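Local structure of petrobactin biosynthesis protein AsbB (Bacillus anthracis, 3TO3) at residues S257-D262 against G364-I369; I538-I543 against Q597-K602. The protein catalyses the ATP-dependent condensation of spermidine with citryl-spermidine intermediates, a step in the biosynthesis of the siderophore petrobactin. One frame throughout, in Å; residues are numbered along the deposited sequence.

Overall arrangement
The two contacts sit on opposite sides of the chain's centre, with some 53 Å between their centres, and share no element. Contact 1 is buried: it joins the junction of helices 248-258 and 260-264 to the lead-in of strand 367-371 in the large mixed sheet, in the part of the chain characteristic of IucA/IucC synthetases. Contact 2 is only partly buried and lies further out, near the end of the modelled chain, where helix 591-600 packs against helix 532-547. Each is small and made by van der Waals touch alone, but a tyrosine meets a serine and a leucine in contact 1, whereas in contact 2 an asparagine amide rests on a valine and the stem of a glutamate.

Contact 1: S257-D262 against G364-I369; sequences SNYAED and GSLGCI
Tyr259 points its ring out from the bend between two helices so that its far end meets Ser365 and Leu366. The phenol OH makes the closest touch, 3.3 Å from Ser365 CB, and that methylene lies at the edge of the ring, near its plane. Leu366 comes in at a slant: its CD2 is 4.2 Å from Tyr259 CE2, while its CB stands 4.0 Å from the tyrosine OH. With CG anti to the carbonyl carbon (chi1 -59°), the tyrosine side chain leads from the bend toward the loop.

Tyr259 is both the residue at which the chain leaves helix 248-258 and the N-cap position of helix 260-264. Ser365 and Leu366 lead into strand 367-371, which lies between strands 297-306 and 345-355 of the mixed sheet, so the ring ties a helix-helix corner to the entrance of a sheet strand. Tyr355 from strand 345-355 and Ile268 from strand 268-273 each touch both Tyr259 and Leu366, extending the buried cluster.

The serine hydroxyl takes a separate course. Ser365 OG, anti to its own carbonyl carbon (chi1 -75°), hydrogen-bonds to Asn303 OD1, leaving CB as the atom that meets the phenol, while Gln250 NE2 bonds to the Ser365 carbonyl and adds a polar link from helix 248-258 to the same loop. Beyond the ring, Ser257 hydrogen-bonds through OG and O to Gln174 and Gln127 of the second subunit, placing the helix corner at the dimer interface.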
ATOM      1  N   SER B 257      12.544  -3.157  -5.762  1.00 43.24           N
ATOM      2  CA  SER B 257      12.416  -1.813  -5.232  1.00 43.22           C
ATOM      3  C   SER B 257      12.898  -1.700  -3.794  1.00 50.38           C
ATOM      4  O   SER B 257      13.337  -0.632  -3.391  1.00 56.15           O
ATOM      5  CB  SER B 257      10.990  -1.296  -5.366  1.00 48.67           C
ATOM      6  OG  SER B 257      10.096  -2.154  -4.690  1.00 47.39           O
ATOM      7  N   ASN B 258      12.741  -2.754  -2.994  1.00 45.42           N
ATOM      8  CA  ASN B 258      13.199  -2.697  -1.593  1.00 47.10           C
ATOM      9  C   ASN B 258      14.601  -3.238  -1.261  1.00 46.29           C
ATOM     10  O   ASN B 258      15.064  -3.151  -0.135  1.00 44.58           O
ATOM     11  CB  ASN B 258      12.179  -3.396  -0.693  1.00 42.62           C
ATOM     12  CG  ASN B 258      10.834  -2.664  -0.652  1.00 44.30           C
ATOM     13  OD1 ASN B 258       9.911  -2.988  -1.397  1.00 46.42           O
ATOM     14  ND2 ASN B 258      10.717  -1.709   0.247  1.00 51.13           N
ATOM     15  N   TYR B 259      15.188  -3.944  -2.204  1.00 47.95           N
ATOM     16  CA  TYR B 259      16.545  -4.463  -2.112  1.00 47.70           C
ATOM     17  C   TYR B 259      17.607  -3.752  -2.897  1.00 47.14           C
ATOM     18  O   TYR B 259      18.617  -4.383  -3.222  1.00 47.84           O
ATOM     19  CB  TYR B 259      16.649  -5.960  -2.268  1.00 46.60           C
ATOM     20  CG  TYR B 259      15.876  -6.778  -1.272  1.00 49.40           C
ATOM     21  CD1 TYR B 259      14.482  -6.721  -1.215  1.00 47.93           C
ATOM     22  CD2 TYR B 259      16.531  -7.667  -0.426  1.00 50.39           C
ATOM     23  CE1 TYR B 259      13.772  -7.517  -0.322  1.00 49.69           C
ATOM     24  CE2 TYR B 259      15.828  -8.480   0.455  1.00 52.23           C
ATOM     25  CZ  TYR B 259      14.455  -8.410   0.501  1.00 51.76           C
ATOM     26  OH  TYR B 259      13.765  -9.219   1.380  1.00 48.37           O
ATOM     27  N   ALA B 260      17.286  -2.576  -3.422  1.00 36.71           N
ATOM     28  CA  ALA B 260      18.227  -1.902  -4.298  1.00 41.94           C
ATOM     29  C   ALA B 260      19.644  -1.921  -3.727  1.00 44.14           C
ATOM     30  O   ALA B 260      20.606  -2.111  -4.457  1.00 55.21           O
ATOM     31  CB  ALA B 260      17.790  -0.452  -4.558  1.00 40.22           C
ATOM     32  N   GLU B 261      19.801  -1.727  -2.434  1.00 43.33           N
ATOM     33  CA  GLU B 261      21.169  -1.646  -1.920  1.00 49.26           C
ATOM     34  C   GLU B 261      21.893  -3.022  -1.988  1.00 47.71           C
ATOM     35  O   GLU B 261      23.079  -3.094  -2.236  1.00 46.77           O
ATOM     36  CB  GLU B 261      21.192  -0.988  -0.535  1.00 53.94           C
ATOM     37  CG  GLU B 261      21.775  -1.837   0.576  1.00 82.18           C
ATOM     38  CD  GLU B 261      21.267  -1.447   1.971  1.00 93.40           C
ATOM     39  OE1 GLU B 261      20.253  -0.704   2.067  1.00 94.54           O
ATOM     40  OE2 GLU B 261      21.891  -1.898   2.965  1.00 91.96           O
ATOM     41  N   ASP B 262      21.156  -4.104  -1.817  1.00 40.56           N
ATOM     42  CA  ASP B 262      21.696  -5.452  -1.990  1.00 48.59           C
ATOM     43  C   ASP B 262      22.009  -5.723  -3.461  1.00 49.16           C
ATOM     44  O   ASP B 262      22.975  -6.378  -3.780  1.00 48.07           O
ATOM     45  CB  ASP B 262      20.688  -6.512  -1.493  1.00 50.49           C
ATOM     46  CG  ASP B 262      20.102  -6.173  -0.132  1.00 53.86           C
ATOM     47  OD1 ASP B 262      20.426  -6.877   0.851  1.00 53.95           O
ATOM     48  OD2 ASP B 262      19.324  -5.192  -0.043  1.00 51.74           O
ATOM     49  N   GLY B 364      10.963 -11.719   6.099  1.00 45.51           N
ATOM     50  CA  GLY B 364      10.259 -12.821   5.458  1.00 37.98           C
ATOM     51  C   GLY B 364      10.022 -12.754   3.966  1.00 39.98           C
ATOM     52  O   GLY B 364       9.330 -13.599   3.376  1.00 39.01           O
ATOM     53  N   SER B 365      10.615 -11.746   3.347  1.00 42.47           N
ATOM     54  CA  SER B 365      10.286 -11.391   1.975  1.00 38.05           C
ATOM     55  C   SER B 365      10.992 -12.168   0.888  1.00 37.30           C
ATOM     56  O   SER B 365      10.609 -12.064  -0.265  1.00 38.02           O
ATOM     57  CB  SER B 365      10.542  -9.895   1.764  1.00 39.35           C
ATOM     58  OG  SER B 365       9.503  -9.164   2.397  1.00 55.69           O
ATOM     59  N   LEU B 366      12.086 -12.849   1.208  1.00 34.52           N
ATOM     60  CA  LEU B 366      12.723 -13.668   0.197  1.00 37.55           C
ATOM     61  C   LEU B 366      13.060 -15.061   0.737  1.00 43.59           C
ATOM     62  O   LEU B 366      14.131 -15.281   1.277  1.00 48.28           O
ATOM     63  CB  LEU B 366      14.002 -12.919  -0.159  1.00 33.95           C
ATOM     64  CG  LEU B 366      14.745 -13.235  -1.426  1.00 44.25           C
ATOM     65  CD1 LEU B 366      13.786 -13.269  -2.548  1.00 54.38           C
ATOM     66  CD2 LEU B 366      15.716 -12.103  -1.568  1.00 43.42           C
ATOM     67  N   GLY B 367      12.280 -16.048   0.373  1.00 48.50           N
ATOM     68  CA  GLY B 367      12.421 -17.322   1.017  1.00 34.12           C
ATOM     69  C   GLY B 367      11.750 -18.330   0.147  1.00 39.39           C
ATOM     70  O   GLY B 367      10.851 -17.986  -0.600  1.00 37.55           O
ATOM     71  N   CYS B 368      12.164 -19.582   0.264  1.00 40.32           N
ATOM     72  CA  CYS B 368      11.587 -20.642  -0.519  1.00 40.83           C
ATOM     73  C   CYS B 368      11.547 -21.952   0.247  1.00 40.72           C
ATOM     74  O   CYS B 368      12.525 -22.330   0.882  1.00 45.30           O
ATOM     75  CB  CYS B 368      12.399 -20.805  -1.811  1.00 34.57           C
ATOM     76  SG  CYS B 368      11.860 -22.188  -2.859  1.00 42.96           S
ATOM     77  N   ILE B 369      10.438 -22.680   0.134  1.00 40.27           N
ATOM     78  CA  ILE B 369      10.367 -24.058   0.610  1.00 37.66           C
ATOM     79  C   ILE B 369       9.890 -24.969  -0.514  1.00 39.57           C
ATOM     80  O   ILE B 369       8.899 -24.674  -1.172  1.00 38.62           O
ATOM     81  CB  ILE B 369       9.391 -24.218   1.774  1.00 39.08           C
ATOM     82  CG1 ILE B 369       9.888 -23.482   3.006  1.00 42.61           C
ATOM     83  CG2 ILE B 369       9.173 -25.710   2.084  1.00 42.57           C
ATOM     84  CD1 ILE B 369       8.773 -23.085   3.990  1.00 46.92           C
TER

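Contact 2: I538-I543 against Q597-K602; sequences IVVEEI and QLNIQK
Asn599 projects from helix 591-600 onto Val540 and Glu541 of helix 532-547, and all the touching between the segments passes through its side chain. The van der Waals part is a valine methyl against the asparagine side chain, Val540 CG1 being 4.1 Å from both Asn599 CB and Asn599 OD1. Asn599 CG, turned away from the backbone N (chi1 159°), carries the amide across to the neighbouring helix. Ala595 and Leu592, one and two turns earlier in helix 591-600, also pack on Val540 and continue this helix-helix seam.

Beside the valine, the amide nitrogen Asn599 ND2 approaches the aliphatic stem of Glu541, 3.7 Å from CG. The two flat groups are nearly aligned, with carboxylate and amide planes 25° apart, but each has an oxygen engaged with an arginine. Glu541 OE1 forms a salt bridge with Arg415 of helix 410-432, and Asn599 OD1 accepts a hydrogen bond from Arg596.

Within 597-602, Lys602 as modelled, though poorly ordered, curls back to place NZ 2.9 Å from Leu598 O, above the carbonyl plane. Gln601 N reaches that oxygen from the opposite face, 2.7 Å away, so in the model two donors share one carbonyl near the end of the modelled chain.

With Glu541 OE1 and Asn599 OD1 each paired with an arginine, the contact itself rests on van der Waals touch rather than on directional bonds.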
ATOM      1  N   ILE B 538     -22.377 -40.055  13.664  1.00 43.43           N
ATOM      2  CA  ILE B 538     -21.515 -40.931  12.891  1.00 48.97           C
ATOM      3  C   ILE B 538     -20.073 -40.673  13.228  1.00 53.78           C
ATOM      4  O   ILE B 538     -19.266 -41.597  13.311  1.00 53.38           O
ATOM      5  CB  ILE B 538     -21.733 -40.776  11.386  1.00 45.10           C
ATOM      6  CG1 ILE B 538     -23.005 -41.539  10.984  1.00 46.87           C
ATOM      7  CG2 ILE B 538     -20.518 -41.296  10.635  1.00 42.70           C
ATOM      8  CD1 ILE B 538     -23.457 -41.281   9.587  1.00 49.03           C
ATOM      9  N   VAL B 539     -19.757 -39.396  13.421  1.00 54.61           N
ATOM     10  CA  VAL B 539     -18.415 -39.004  13.793  1.00 47.59           C
ATOM     11  C   VAL B 539     -18.038 -39.629  15.137  1.00 47.25           C
ATOM     12  O   VAL B 539     -16.976 -40.251  15.260  1.00 50.20           O
ATOM     13  CB  VAL B 539     -18.241 -37.479  13.795  1.00 44.11           C
ATOM     14  CG1 VAL B 539     -16.866 -37.104  14.350  1.00 38.52           C
ATOM     15  CG2 VAL B 539     -18.385 -36.951  12.372  1.00 37.27           C
ATOM     16  N   VAL B 540     -18.915 -39.501  16.128  1.00 35.28           N
ATOM     17  CA  VAL B 540     -18.677 -40.189  17.393  1.00 44.83           C
ATOM     18  C   VAL B 540     -18.478 -41.727  17.253  1.00 54.80           C
ATOM     19  O   VAL B 540     -17.492 -42.277  17.740  1.00 55.54           O
ATOM     20  CB  VAL B 540     -19.755 -39.848  18.417  1.00 45.32           C
ATOM     21  CG1 VAL B 540     -19.570 -40.651  19.668  1.00 44.53           C
ATOM     22  CG2 VAL B 540     -19.697 -38.357  18.730  1.00 43.25           C
ATOM     23  N   GLU B 541     -19.388 -42.413  16.571  1.00 55.19           N
ATOM     24  CA  GLU B 541     -19.255 -43.851  16.398  1.00 48.24           C
ATOM     25  C   GLU B 541     -17.881 -44.233  15.840  1.00 46.49           C
ATOM     26  O   GLU B 541     -17.221 -45.172  16.337  1.00 46.37           O
ATOM     27  CB  GLU B 541     -20.338 -44.400  15.469  1.00 52.19           C
ATOM     28  CG  GLU B 541     -21.720 -44.491  16.058  1.00 60.67           C
ATOM     29  CD  GLU B 541     -22.795 -44.793  15.006  1.00 67.64           C
ATOM     30  OE1 GLU B 541     -22.514 -45.516  14.035  1.00 68.43           O
ATOM     31  OE2 GLU B 541     -23.929 -44.302  15.146  1.00 77.41           O
ATOM     32  N   GLU B 542     -17.460 -43.521  14.796  1.00 36.41           N
ATOM     33  CA  GLU B 542     -16.189 -43.817  14.157  1.00 41.77           C
ATOM     34  C   GLU B 542     -14.967 -43.585  15.046  1.00 48.78           C
ATOM     35  O   GLU B 542     -14.013 -44.369  15.011  1.00 58.12           O
ATOM     36  CB  GLU B 542     -16.052 -43.065  12.844  1.00 39.67           C
ATOM     37  CG  GLU B 542     -17.097 -43.497  11.886  1.00 49.63           C
ATOM     38  CD  GLU B 542     -17.012 -44.970  11.563  1.00 55.31           C
ATOM     39  OE1 GLU B 542     -15.973 -45.598  11.883  1.00 55.02           O
ATOM     40  OE2 GLU B 542     -17.989 -45.491  10.982  1.00 59.27           O
ATOM     41  N   ILE B 543     -14.995 -42.515  15.828  1.00 47.00           N
ATOM     42  CA  ILE B 543     -13.927 -42.244  16.768  1.00 44.49           C
ATOM     43  C   ILE B 543     -13.921 -43.404  17.755  1.00 42.57           C
ATOM     44  O   ILE B 543     -12.887 -44.014  17.993  1.00 49.74           O
ATOM     45  CB  ILE B 543     -14.126 -40.878  17.493  1.00 47.74           C
ATOM     46  CG1 ILE B 543     -13.809 -39.706  16.562  1.00 50.46           C
ATOM     47  CG2 ILE B 543     -13.264 -40.787  18.751  1.00 41.21           C
ATOM     48  CD1 ILE B 543     -14.431 -38.311  17.065  1.00 39.05           C
ATOM     49  N   GLN B 597     -23.590 -38.696  24.194  1.00 59.34           N
ATOM     50  CA  GLN B 597     -24.691 -39.002  25.093  1.00 65.81           C
ATOM     51  C   GLN B 597     -25.656 -39.984  24.452  1.00 72.97           C
ATOM     52  O   GLN B 597     -26.107 -40.940  25.096  1.00 79.86           O
ATOM     53  CB  GLN B 597     -25.457 -37.730  25.416  1.00 76.19           C
ATOM     54  CG  GLN B 597     -24.628 -36.674  26.087  1.00 89.16           C
ATOM     55  CD  GLN B 597     -24.393 -36.994  27.536  1.00101.78           C
ATOM     56  OE1 GLN B 597     -23.664 -37.933  27.872  1.00105.36           O
ATOM     57  NE2 GLN B 597     -25.025 -36.221  28.415  1.00105.62           N
ATOM     58  N   LEU B 598     -25.987 -39.741  23.187  1.00 65.79           N
ATOM     59  CA  LEU B 598     -26.949 -40.585  22.494  1.00 67.27           C
ATOM     60  C   LEU B 598     -26.348 -41.929  22.065  1.00 66.32           C
ATOM     61  O   LEU B 598     -26.964 -42.973  22.273  1.00 72.78           O
ATOM     62  CB  LEU B 598     -27.563 -39.835  21.320  1.00 63.55           C
ATOM     63  CG  LEU B 598     -28.349 -38.609  21.779  1.00 62.14           C
ATOM     64  CD1 LEU B 598     -28.503 -37.586  20.654  1.00 61.77           C
ATOM     65  CD2 LEU B 598     -29.708 -39.032  22.335  1.00 56.07           C
ATOM     66  N   ASN B 599     -25.143 -41.896  21.498  1.00 56.65           N
ATOM     67  CA  ASN B 599     -24.389 -43.108  21.173  1.00 61.27           C
ATOM     68  C   ASN B 599     -24.325 -44.033  22.402  1.00 76.05           C
ATOM     69  O   ASN B 599     -24.366 -45.249  22.281  1.00 85.01           O
ATOM     70  CB  ASN B 599     -22.993 -42.735  20.588  1.00 59.45           C
ATOM     71  CG  ASN B 599     -21.935 -43.879  20.687  1.00 66.48           C
ATOM     72  OD1 ASN B 599     -21.122 -43.911  21.614  1.00 63.12           O
ATOM     73  ND2 ASN B 599     -21.926 -44.777  19.707  1.00 65.00           N
ATOM     74  N   ILE B 600     -24.274 -43.446  23.589  1.00 78.67           N
ATOM     75  CA  ILE B 600     -24.274 -44.224  24.821  1.00 80.95           C
ATOM     76  C   ILE B 600     -25.631 -44.906  25.063  1.00 92.25           C
ATOM     77  O   ILE B 600     -25.690 -45.998  25.622  1.00 93.97           O
ATOM     78  CB  ILE B 600     -23.855 -43.352  26.031  1.00 77.04           C
ATOM     79  CG1 ILE B 600     -22.330 -43.238  26.106  1.00 68.23           C
ATOM     80  CG2 ILE B 600     -24.384 -43.923  27.322  1.00 79.97           C
ATOM     81  CD1 ILE B 600     -21.838 -42.216  27.112  1.00 63.88           C
ATOM     82  N   GLN B 601     -26.713 -44.284  24.604  1.00 95.77           N
ATOM     83  CA  GLN B 601     -28.057 -44.828  24.812  1.00 98.34           C
ATOM     84  C   GLN B 601     -28.327 -46.148  24.099  1.00108.33           C
ATOM     85  O   GLN B 601     -29.385 -46.749  24.278  1.00115.99           O
ATOM     86  CB  GLN B 601     -29.121 -43.816  24.412  1.00 97.86           C
ATOM     87  CG  GLN B 601     -29.139 -42.579  25.275  1.00101.70           C
ATOM     88  CD  GLN B 601     -30.465 -41.842  25.184  1.00108.95           C
ATOM     89  OE1 GLN B 601     -30.629 -40.749  25.733  1.00108.21           O
ATOM     90  NE2 GLN B 601     -31.425 -42.446  24.488  1.00113.06           N
ATOM     91  N   LYS B 602     -27.399 -46.588  23.264  1.00113.80           N
ATOM     92  CA  LYS B 602     -27.573 -47.862  22.584  1.00120.32           C
ATOM     93  C   LYS B 602     -27.435 -49.033  23.553  1.00131.31           C
ATOM     94  O   LYS B 602     -28.191 -50.003  23.468  1.00141.23           O
ATOM     95  CB  LYS B 602     -26.598 -47.981  21.416  1.00117.79           C
ATOM     96  CG  LYS B 602     -26.613 -46.762  20.481  1.00118.54           C
ATOM     97  CD  LYS B 602     -27.958 -46.571  19.768  1.00119.95           C
ATOM     98  CE  LYS B 602     -29.070 -46.041  20.682  1.00117.77           C
ATOM     99  NZ  LYS B 602     -28.979 -44.580  20.966  1.00111.55           N
TER